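Local coordinates for protein multisubunit Na+/H+ antiporter, D subunit (Anoxybacillus flavithermus, PDB 6Z16) that probably takes part, as a membrane-embedded subunit of the Mrp complex, in the exchange of sodium ions for protons across the cell membrane, at residues M189-G200 and T261-A269; Y109-V120 and V138-L149. One frame throughout, in Å; residues are numbered along the deposited sequence.

Contact 1. Residues M189-G200 and T261-A269; sequences MAHLADRINALG and TLLFTHDAA
Asn197 turns CG anti to its own carbonyl carbon (chi1 -70°), and His266 turns its CG the same way, and this brings the amide and the imidazole together. Asn197 OD1 lies at the ring edge, in the ring plane, 3.2 Å from His266 ND1. The ring N-H is the donor. The bond is weak and bent, with 127° at the hydrogen, and the amide and ring planes stand 53° apart. Thr265 OG1 comes within 3.0 Å of the same Asn197 OD1. Gly200 CA lies over one face of the imidazole in a CH-pi contact, 4.2 Å from the His266 ring centroid. With an alanine in place of Asn197, the ND1 of His266 would probably lose its acceptor across this contact, and the ring would be freer to turn.

Further back along helix 189-198 the contact is apolar. Leu263 CD2 sits 3.7 Å from Leu192 CD1 and also touches the methyl of Ala193. Leu262 CD2 reaches Met189 CB at 3.7 Å. Ile196 uses both branches: CG2 lies 3.5 Å from Leu263 O, while CD1 meets Phe264 CE1 obliquely at 3.8 Å. Phe264 also packs on Ala209 and Phe212 of helix 203-219.

The contact thus joins the short helix 189-198 to the end of helix 249-263 and the turn that leads into helix 268-292. Burial of the apolar side chains, Leu263 above all, probably supplies much of its hold. At the polar end the bond to His266 is weak, and that histidine is exposed and poorly ordered, so this end is likely to be the more mobile.

Contact 2. Residues Y109-V120 and V138-L149; sequences YYSFFQFLIVGV and VMLMSSYVLLVL
Leu116 runs along Ser142 and points its two methyls at different turns of the facing helix. Its CB is 3.5 Å from Ser142 OG. CG, anti to the backbone N (chi1 179°), still lies beside Ser142 OG. CD1 is 3.4 Å from that OG and also touches Met139 O and CG. CD2 goes the other way and meets Leu146 CD1 at 3.8 Å. Ser142 OG can donate to Val138 O or Met139 O of its own helix, so this buried hydroxyl need not look across the contact for a partner.

Leu146 is a knob in a hole formed by Tyr109, Phe112, Phe113 and Leu116. Its CD2 lies 3.7 Å from Phe112 CB and also touches Tyr109 CE1. Over one face of the Phe112 ring comes Val145 CG1, a CH-pi contact 3.8 Å from the ring centroid. Leu149 CD2 sits at the edges of both the Tyr109 and Phe112 rings. At the other end Gly119 lets the backbones draw together, its CA 4.2 Å from Met139 CA, and Val138 CG1 packs against that glycine. Val120 CG1 meets Met139 SD at 3.6 Å, the two side chains crossing at about a right angle.

Helices 109-124 and 129-148, both predicted to span the membrane, form an antiparallel hairpin with a short connection. The axes of 109-120 and 138-148 approach to 7.7 Å, at 152°. Helix 238-247 packs on Tyr109 and Phe113, and helix 7-18 on Phe115 and Val118. Leu805, Ile802 and Val799 of a neighbouring Multisubunit Na+/H+ antiporter chain cover Phe112, Phe115 and Val138.

In the fold
Contact 2 lies nearer the middle of the subunit, its centre about 15 Å from the centre of the chain, against about 26 Å for contact 1. The two centres are about 33 Å apart, and the nearest atoms about 12 Å, so they do not touch. Helix 129-148 connects them. Residues 138-149 form one side of contact 2, while Leu129 and Leu132 near the start of the same helix receive Met189 of contact 1. In sequence contact 2 closes before contact 1 opens. A bound phosphatidylethanolamine lies about 11 Å from the side chain of Phe113 in contact 2, so the lipid does not touch that side chain.

Contact 1. Residues M189-G200 and T261-A269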
loop_
_atom_site.group_PDB
_atom_site.type_symbol
_atom_site.label_atom_id
_atom_site.label_comp_id
_atom_site.label_asym_id
_atom_site.label_seq_id
_atom_site.Cartn_x
_atom_site.Cartn_y
_atom_site.Cartn_z
ATOM N N MET D 189 47.036 -16.294 -24.375
ATOM C CA MET D 189 48.367 -16.553 -24.920
ATOM C C MET D 189 48.309 -17.401 -26.181
ATOM O O MET D 189 48.950 -17.077 -27.184
ATOM C CB MET D 189 49.225 -17.274 -23.892
ATOM C CG MET D 189 49.506 -16.571 -22.602
ATOM S SD MET D 189 50.586 -15.156 -22.651
ATOM C CE MET D 189 50.570 -14.749 -20.909
ATOM N N ALA D 190 47.545 -18.496 -26.145
ATOM C CA ALA D 190 47.590 -19.481 -27.223
ATOM C C ALA D 190 46.953 -18.957 -28.501
ATOM O O ALA D 190 47.493 -19.150 -29.599
ATOM C CB ALA D 190 46.901 -20.768 -26.783
ATOM N N HIS D 191 45.829 -18.262 -28.384
ATOM C CA HIS D 191 45.139 -17.815 -29.581
ATOM C C HIS D 191 45.824 -16.612 -30.216
ATOM O O HIS D 191 45.886 -16.528 -31.447
ATOM C CB HIS D 191 43.682 -17.519 -29.253
ATOM C CG HIS D 191 42.789 -17.452 -30.448
ATOM N ND1 HIS D 191 42.509 -16.277 -31.099
ATOM C CD2 HIS D 191 42.113 -18.419 -31.108
ATOM C CE1 HIS D 191 41.693 -16.517 -32.106
ATOM N NE2 HIS D 191 41.438 -17.810 -32.135
ATOM N N LEU D 192 46.399 -15.705 -29.423
ATOM C CA LEU D 192 47.183 -14.658 -30.060
ATOM C C LEU D 192 48.533 -15.165 -30.536
ATOM O O LEU D 192 49.097 -14.567 -31.447
ATOM C CB LEU D 192 47.354 -13.430 -29.154
ATOM C CG LEU D 192 48.187 -13.260 -27.893
ATOM C CD1 LEU D 192 49.552 -12.750 -28.209
ATOM C CD2 LEU D 192 47.498 -12.289 -26.980
ATOM N N ALA D 193 49.044 -16.269 -29.984
ATOM C CA ALA D 193 50.214 -16.909 -30.580
ATOM C C ALA D 193 49.891 -17.458 -31.962
ATOM O O ALA D 193 50.682 -17.302 -32.901
ATOM C CB ALA D 193 50.729 -18.017 -29.666
ATOM N N ASP D 194 48.710 -18.062 -32.108
ATOM C CA ASP D 194 48.259 -18.531 -33.417
ATOM C C ASP D 194 48.038 -17.366 -34.379
ATOM O O ASP D 194 48.379 -17.451 -35.567
ATOM C CB ASP D 194 46.976 -19.345 -33.247
ATOM C CG ASP D 194 46.624 -20.169 -34.474
ATOM O OD1 ASP D 194 47.377 -20.152 -35.469
ATOM O OD2 ASP D 194 45.576 -20.846 -34.441
ATOM N N ARG D 195 47.497 -16.256 -33.876
ATOM C CA ARG D 195 47.237 -15.118 -34.751
ATOM C C ARG D 195 48.517 -14.397 -35.156
ATOM O O ARG D 195 48.625 -13.933 -36.295
ATOM C CB ARG D 195 46.266 -14.145 -34.093
ATOM C CG ARG D 195 44.834 -14.621 -34.126
ATOM C CD ARG D 195 43.882 -13.545 -33.659
ATOM N NE ARG D 195 42.496 -13.929 -33.881
ATOM C CZ ARG D 195 41.461 -13.139 -33.650
ATOM N NH1 ARG D 195 41.656 -11.909 -33.209
ATOM N NH2 ARG D 195 40.237 -13.571 -33.891
ATOM N N ILE D 196 49.486 -14.277 -34.245
ATOM C CA ILE D 196 50.788 -13.714 -34.590
ATOM C C ILE D 196 51.512 -14.607 -35.593
ATOM O O ILE D 196 52.109 -14.116 -36.557
ATOM C CB ILE D 196 51.613 -13.478 -33.312
ATOM C CG1 ILE D 196 51.089 -12.271 -32.546
ATOM C CG2 ILE D 196 53.081 -13.292 -33.602
ATOM C CD1 ILE D 196 51.736 -12.098 -31.202
ATOM N N ASN D 197 51.419 -15.927 -35.432
ATOM C CA ASN D 197 52.013 -16.804 -36.435
ATOM C C ASN D 197 51.237 -16.832 -37.748
ATOM O O ASN D 197 51.760 -17.351 -38.738
ATOM C CB ASN D 197 52.150 -18.219 -35.881
ATOM C CG ASN D 197 53.208 -18.317 -34.808
ATOM O OD1 ASN D 197 54.276 -17.719 -34.921
ATOM N ND2 ASN D 197 52.922 -19.076 -33.759
ATOM N N ALA D 198 50.014 -16.295 -37.790
ATOM C CA ALA D 198 49.317 -16.162 -39.068
ATOM C C ALA D 198 49.694 -14.898 -39.837
ATOM O O ALA D 198 49.419 -14.826 -41.038
ATOM C CB ALA D 198 47.805 -16.189 -38.858
ATOM N N LEU D 199 50.293 -13.901 -39.187
ATOM C CA LEU D 199 50.762 -12.686 -39.862
ATOM C C LEU D 199 52.158 -12.295 -39.377
ATOM O O LEU D 199 52.450 -11.130 -39.110
ATOM C CB LEU D 199 49.757 -11.540 -39.704
ATOM C CG LEU D 199 49.055 -11.078 -38.416
ATOM C CD1 LEU D 199 49.846 -10.174 -37.493
ATOM C CD2 LEU D 199 47.811 -10.341 -38.845
ATOM N N GLY D 200 53.067 -13.268 -39.325
ATOM C CA GLY D 200 54.358 -13.086 -38.679
ATOM C C GLY D 200 55.361 -12.232 -39.429
ATOM O O GLY D 200 56.434 -11.959 -38.880
ATOM N N THR D 261 59.348 -17.871 -26.284
ATOM C CA THR D 261 59.168 -19.251 -26.697
ATOM C C THR D 261 57.748 -19.556 -27.144
ATOM O O THR D 261 57.518 -20.618 -27.727
ATOM C CB THR D 261 59.565 -20.197 -25.564
ATOM O OG1 THR D 261 58.847 -19.848 -24.375
ATOM C CG2 THR D 261 61.062 -20.117 -25.302
ATOM N N LEU D 262 56.799 -18.653 -26.908
ATOM C CA LEU D 262 55.411 -18.894 -27.276
ATOM C C LEU D 262 54.884 -17.921 -28.316
ATOM O O LEU D 262 54.297 -18.348 -29.318
ATOM C CB LEU D 262 54.529 -18.837 -26.024
ATOM C CG LEU D 262 53.038 -19.042 -26.261
ATOM C CD1 LEU D 262 52.771 -20.391 -26.881
ATOM C CD2 LEU D 262 52.327 -18.910 -24.951
ATOM N N LEU D 263 55.072 -16.621 -28.110
ATOM C CA LEU D 263 54.363 -15.624 -28.901
ATOM C C LEU D 263 55.154 -15.218 -30.139
ATOM O O LEU D 263 54.681 -15.377 -31.268
ATOM C CB LEU D 263 54.060 -14.402 -28.031
ATOM C CG LEU D 263 53.238 -14.710 -26.779
ATOM C CD1 LEU D 263 53.012 -13.469 -25.936
ATOM C CD2 LEU D 263 51.932 -15.380 -27.141
ATOM N N PHE D 264 56.363 -14.708 -29.942
ATOM C CA PHE D 264 57.137 -14.080 -31.005
ATOM C C PHE D 264 58.208 -15.055 -31.474
ATOM O O PHE D 264 59.270 -15.172 -30.861
ATOM C CB PHE D 264 57.740 -12.772 -30.509
ATOM C CG PHE D 264 56.720 -11.801 -30.000
ATOM C CD1 PHE D 264 55.897 -11.114 -30.871
ATOM C CD2 PHE D 264 56.588 -11.572 -28.646
ATOM C CE1 PHE D 264 54.951 -10.229 -30.396
ATOM C CE2 PHE D 264 55.647 -10.683 -28.165
ATOM C CZ PHE D 264 54.830 -10.014 -29.042
ATOM N N THR D 265 57.927 -15.755 -32.569
ATOM C CA THR D 265 58.862 -16.706 -33.155
ATOM C C THR D 265 59.337 -16.321 -34.547
ATOM O O THR D 265 60.479 -16.624 -34.891
ATOM C CB THR D 265 58.242 -18.111 -33.228
ATOM O OG1 THR D 265 57.110 -18.092 -34.101
ATOM C CG2 THR D 265 57.806 -18.582 -31.848
ATOM N N HIS D 266 58.497 -15.684 -35.358
ATOM C CA HIS D 266 58.940 -15.164 -36.644
ATOM C C HIS D 266 59.849 -13.958 -36.453
ATOM O O HIS D 266 59.696 -13.189 -35.498
ATOM C CB HIS D 266 57.749 -14.766 -37.506
ATOM C CG HIS D 266 56.988 -15.923 -38.062
ATOM N ND1 HIS D 266 55.995 -16.568 -37.359
ATOM C CD2 HIS D 266 57.053 -16.534 -39.267
ATOM C CE1 HIS D 266 55.493 -17.538 -38.102
ATOM N NE2 HIS D 266 56.117 -17.537 -39.265
ATOM N N ASP D 267 60.780 -13.797 -37.398
ATOM C CA ASP D 267 61.818 -12.761 -37.396
ATOM C C ASP D 267 62.603 -12.781 -36.085
ATOM O O ASP D 267 62.651 -11.812 -35.327
ATOM C CB ASP D 267 61.223 -11.379 -37.686
ATOM C CG ASP D 267 60.695 -11.264 -39.106
ATOM O OD1 ASP D 267 61.231 -11.956 -39.996
ATOM O OD2 ASP D 267 59.742 -10.491 -39.331
ATOM N N ALA D 268 63.211 -13.936 -35.831
ATOM C CA ALA D 268 63.813 -14.229 -34.541
ATOM C C ALA D 268 65.220 -13.675 -34.401
ATOM O O ALA D 268 65.699 -13.520 -33.269
ATOM C CB ALA D 268 63.834 -15.742 -34.326
ATOM N N ALA D 269 65.872 -13.366 -35.525
ATOM C CA ALA D 269 67.282 -12.989 -35.515
ATOM C C ALA D 269 67.504 -11.665 -34.794
ATOM O O ALA D 269 68.404 -11.549 -33.952
ATOM C CB ALA D 269 67.800 -12.923 -36.950
#

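Contact 2. Residues Y109-V120 and V138-L149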
loop_
_atom_site.group_PDB
_atom_site.type_symbol
_atom_site.label_atom_id
_atom_site.label_comp_id
_atom_site.label_asym_id
_atom_site.label_seq_id
_atom_site.Cartn_x
_atom_site.Cartn_y
_atom_site.Cartn_z
ATOM N N TYR D 109 51.328 -8.409 8.987
ATOM C CA TYR D 109 52.522 -8.832 8.254
ATOM C C TYR D 109 52.291 -10.125 7.474
ATOM O O TYR D 109 52.667 -10.230 6.298
ATOM C CB TYR D 109 53.686 -8.995 9.227
ATOM C CG TYR D 109 54.941 -9.498 8.574
ATOM C CD1 TYR D 109 55.722 -8.661 7.796
ATOM C CD2 TYR D 109 55.345 -10.817 8.730
ATOM C CE1 TYR D 109 56.866 -9.123 7.190
ATOM C CE2 TYR D 109 56.480 -11.287 8.125
ATOM C CZ TYR D 109 57.238 -10.438 7.359
ATOM O OH TYR D 109 58.378 -10.908 6.760
ATOM N N TYR D 110 51.676 -11.121 8.111
ATOM C CA TYR D 110 51.516 -12.424 7.481
ATOM C C TYR D 110 50.465 -12.404 6.387
ATOM O O TYR D 110 50.549 -13.202 5.446
ATOM C CB TYR D 110 51.176 -13.464 8.542
ATOM C CG TYR D 110 52.250 -13.572 9.594
ATOM C CD1 TYR D 110 53.414 -14.281 9.352
ATOM C CD2 TYR D 110 52.109 -12.940 10.820
ATOM C CE1 TYR D 110 54.401 -14.365 10.305
ATOM C CE2 TYR D 110 53.087 -13.024 11.777
ATOM C CZ TYR D 110 54.230 -13.734 11.514
ATOM O OH TYR D 110 55.207 -13.817 12.473
ATOM N N SER D 111 49.510 -11.477 6.470
ATOM C CA SER D 111 48.575 -11.259 5.375
ATOM C C SER D 111 49.306 -10.785 4.130
ATOM O O SER D 111 49.074 -11.295 3.032
ATOM C CB SER D 111 47.522 -10.237 5.791
ATOM O OG SER D 111 46.804 -10.674 6.923
ATOM N N PHE D 112 50.223 -9.827 4.299
ATOM C CA PHE D 112 50.974 -9.270 3.178
ATOM C C PHE D 112 51.923 -10.302 2.584
ATOM O O PHE D 112 52.110 -10.353 1.360
ATOM C CB PHE D 112 51.735 -8.038 3.656
ATOM C CG PHE D 112 50.848 -6.905 4.076
ATOM C CD1 PHE D 112 49.596 -6.734 3.509
ATOM C CD2 PHE D 112 51.242 -6.045 5.083
ATOM C CE1 PHE D 112 48.772 -5.704 3.912
ATOM C CE2 PHE D 112 50.407 -5.034 5.516
ATOM C CZ PHE D 112 49.184 -4.851 4.915
ATOM N N PHE D 113 52.520 -11.130 3.450
ATOM C CA PHE D 113 53.275 -12.309 3.029
ATOM C C PHE D 113 52.448 -13.209 2.115
ATOM O O PHE D 113 52.882 -13.575 1.009
ATOM C CB PHE D 113 53.710 -13.079 4.279
ATOM C CG PHE D 113 54.609 -14.252 4.007
ATOM C CD1 PHE D 113 55.971 -14.080 3.905
ATOM C CD2 PHE D 113 54.086 -15.530 3.857
ATOM C CE1 PHE D 113 56.794 -15.153 3.661
ATOM C CE2 PHE D 113 54.904 -16.600 3.599
ATOM C CZ PHE D 113 56.258 -16.409 3.503
ATOM N N GLN D 114 51.248 -13.580 2.572
ATOM C CA GLN D 114 50.419 -14.487 1.788
ATOM C C GLN D 114 49.913 -13.837 0.508
ATOM O O GLN D 114 49.769 -14.524 -0.501
ATOM C CB GLN D 114 49.252 -14.998 2.627
ATOM C CG GLN D 114 49.655 -15.873 3.799
ATOM C CD GLN D 114 50.202 -17.213 3.377
ATOM O OE1 GLN D 114 49.680 -17.852 2.469
ATOM N NE2 GLN D 114 51.270 -17.646 4.031
ATOM N N PHE D 115 49.681 -12.518 0.506
ATOM C CA PHE D 115 49.290 -11.861 -0.740
ATOM C C PHE D 115 50.438 -11.811 -1.740
ATOM O O PHE D 115 50.201 -11.912 -2.952
ATOM C CB PHE D 115 48.761 -10.446 -0.499
ATOM C CG PHE D 115 47.345 -10.396 -0.007
ATOM C CD1 PHE D 115 46.310 -10.819 -0.823
ATOM C CD2 PHE D 115 47.037 -9.840 1.221
ATOM C CE1 PHE D 115 45.010 -10.766 -0.388
ATOM C CE2 PHE D 115 45.737 -9.777 1.662
ATOM C CZ PHE D 115 44.721 -10.239 0.855
ATOM N N LEU D 116 51.676 -11.677 -1.259
ATOM C CA LEU D 116 52.821 -11.738 -2.163
ATOM C C LEU D 116 52.962 -13.116 -2.793
ATOM O O LEU D 116 53.240 -13.232 -3.998
ATOM C CB LEU D 116 54.096 -11.353 -1.421
ATOM C CG LEU D 116 55.385 -11.387 -2.233
ATOM C CD1 LEU D 116 55.282 -10.464 -3.420
ATOM C CD2 LEU D 116 56.545 -10.979 -1.359
ATOM N N ILE D 117 52.748 -14.175 -2.006
ATOM C CA ILE D 117 52.884 -15.494 -2.619
ATOM C C ILE D 117 51.679 -15.808 -3.506
ATOM O O ILE D 117 51.816 -16.552 -4.487
ATOM C CB ILE D 117 53.170 -16.598 -1.579
ATOM C CG1 ILE D 117 52.005 -16.828 -0.637
ATOM C CG2 ILE D 117 54.413 -16.255 -0.775
ATOM C CD1 ILE D 117 52.208 -17.995 0.281
ATOM N N VAL D 118 50.515 -15.194 -3.235
ATOM C CA VAL D 118 49.383 -15.231 -4.170
ATOM C C VAL D 118 49.773 -14.625 -5.508
ATOM O O VAL D 118 49.520 -15.209 -6.569
ATOM C CB VAL D 118 48.161 -14.501 -3.581
ATOM C CG1 VAL D 118 47.129 -14.205 -4.655
ATOM C CG2 VAL D 118 47.493 -15.344 -2.590
ATOM N N GLY D 119 50.403 -13.445 -5.465
ATOM C CA GLY D 119 50.780 -12.753 -6.688
ATOM C C GLY D 119 51.775 -13.526 -7.531
ATOM O O GLY D 119 51.577 -13.695 -8.739
ATOM N N VAL D 120 52.829 -14.059 -6.898
ATOM C CA VAL D 120 53.826 -14.787 -7.687
ATOM C C VAL D 120 53.270 -16.119 -8.196
ATOM O O VAL D 120 53.472 -16.464 -9.369
ATOM C CB VAL D 120 55.156 -14.963 -6.922
ATOM C CG1 VAL D 120 55.812 -13.637 -6.695
ATOM C CG2 VAL D 120 54.972 -15.620 -5.610
ATOM N N VAL D 138 49.111 -7.402 -8.066
ATOM C CA VAL D 138 48.948 -8.031 -6.750
ATOM C C VAL D 138 50.306 -8.202 -6.078
ATOM O O VAL D 138 50.525 -7.765 -4.932
ATOM C CB VAL D 138 48.223 -9.385 -6.877
ATOM C CG1 VAL D 138 48.191 -10.097 -5.539
ATOM C CG2 VAL D 138 46.821 -9.203 -7.383
ATOM N N MET D 139 51.244 -8.803 -6.822
ATOM C CA MET D 139 52.621 -9.001 -6.380
ATOM C C MET D 139 53.299 -7.685 -6.015
ATOM O O MET D 139 53.887 -7.553 -4.934
ATOM C CB MET D 139 53.381 -9.699 -7.503
ATOM C CG MET D 139 54.803 -10.048 -7.214
ATOM S SD MET D 139 55.556 -10.636 -8.736
ATOM C CE MET D 139 55.746 -9.093 -9.611
ATOM N N LEU D 140 53.195 -6.684 -6.893
ATOM C CA LEU D 140 53.894 -5.423 -6.686
ATOM C C LEU D 140 53.289 -4.614 -5.552
ATOM O O LEU D 140 54.023 -3.956 -4.814
ATOM C CB LEU D 140 53.912 -4.600 -7.971
ATOM C CG LEU D 140 54.895 -5.036 -9.054
ATOM C CD1 LEU D 140 54.673 -4.221 -10.307
ATOM C CD2 LEU D 140 56.314 -4.884 -8.553
ATOM N N MET D 141 51.968 -4.661 -5.379
ATOM C CA MET D 141 51.336 -3.930 -4.290
ATOM C C MET D 141 51.735 -4.506 -2.938
ATOM O O MET D 141 52.095 -3.755 -2.010
ATOM C CB MET D 141 49.822 -3.958 -4.473
ATOM C CG MET D 141 49.096 -3.018 -3.560
ATOM S SD MET D 141 49.462 -1.317 -3.986
ATOM C CE MET D 141 49.337 -0.590 -2.372
ATOM N N SER D 142 51.720 -5.842 -2.827
ATOM C CA SER D 142 52.185 -6.484 -1.602
ATOM C C SER D 142 53.664 -6.218 -1.347
ATOM O O SER D 142 54.065 -6.045 -0.190
ATOM C CB SER D 142 51.907 -7.977 -1.674
ATOM O OG SER D 142 52.575 -8.528 -2.784
ATOM N N SER D 143 54.474 -6.115 -2.407
ATOM C CA SER D 143 55.889 -5.810 -2.219
ATOM C C SER D 143 56.110 -4.367 -1.774
ATOM O O SER D 143 57.027 -4.105 -0.988
ATOM C CB SER D 143 56.668 -6.098 -3.498
ATOM O OG SER D 143 56.329 -5.183 -4.514
ATOM N N TYR D 144 55.288 -3.425 -2.271
ATOM C CA TYR D 144 55.320 -2.038 -1.790
ATOM C C TYR D 144 55.087 -1.981 -0.294
ATOM O O TYR D 144 55.814 -1.301 0.445
ATOM C CB TYR D 144 54.227 -1.187 -2.437
ATOM C CG TYR D 144 54.218 -0.987 -3.922
ATOM C CD1 TYR D 144 55.355 -1.126 -4.702
ATOM C CD2 TYR D 144 53.025 -0.688 -4.552
ATOM C CE1 TYR D 144 55.286 -0.956 -6.078
ATOM C CE2 TYR D 144 52.949 -0.521 -5.898
ATOM C CZ TYR D 144 54.070 -0.654 -6.658
ATOM O OH TYR D 144 53.927 -0.472 -8.004
ATOM N N VAL D 145 54.050 -2.685 0.166
ATOM C CA VAL D 145 53.682 -2.570 1.572
ATOM C C VAL D 145 54.697 -3.289 2.457
ATOM O O VAL D 145 55.071 -2.783 3.521
ATOM C CB VAL D 145 52.252 -3.084 1.804
ATOM C CG1 VAL D 145 51.861 -2.820 3.216
ATOM C CG2 VAL D 145 51.282 -2.396 0.881
ATOM N N LEU D 146 55.191 -4.457 2.018
ATOM C CA LEU D 146 56.229 -5.162 2.772
ATOM C C LEU D 146 57.542 -4.391 2.797
ATOM O O LEU D 146 58.305 -4.504 3.761
ATOM C CB LEU D 146 56.452 -6.559 2.195
ATOM C CG LEU D 146 55.404 -7.630 2.479
ATOM C CD1 LEU D 146 55.677 -8.855 1.650
ATOM C CD2 LEU D 146 55.457 -7.979 3.943
ATOM N N LEU D 147 57.812 -3.594 1.767
ATOM C CA LEU D 147 58.982 -2.728 1.784
ATOM C C LEU D 147 58.814 -1.579 2.768
ATOM O O LEU D 147 59.766 -1.211 3.464
ATOM C CB LEU D 147 59.239 -2.206 0.374
ATOM C CG LEU D 147 60.412 -1.273 0.113
ATOM C CD1 LEU D 147 61.702 -1.934 0.471
ATOM C CD2 LEU D 147 60.424 -0.899 -1.343
ATOM N N VAL D 148 57.612 -1.000 2.856
ATOM C CA VAL D 148 57.447 0.206 3.667
ATOM C C VAL D 148 57.105 -0.086 5.126
ATOM O O VAL D 148 57.238 0.813 5.973
ATOM C CB VAL D 148 56.382 1.116 3.018
ATOM C CG1 VAL D 148 54.980 0.584 3.246
ATOM C CG2 VAL D 148 56.537 2.584 3.438
ATOM N N LEU D 149 56.723 -1.321 5.457
ATOM C CA LEU D 149 56.148 -1.633 6.763
ATOM C C LEU D 149 57.173 -1.490 7.882
ATOM O O LEU D 149 58.246 -2.097 7.844
ATOM C CB LEU D 149 55.570 -3.047 6.750
ATOM C CG LEU D 149 54.874 -3.556 8.008
ATOM C CD1 LEU D 149 53.728 -2.654 8.354
ATOM C CD2 LEU D 149 54.364 -4.951 7.761
#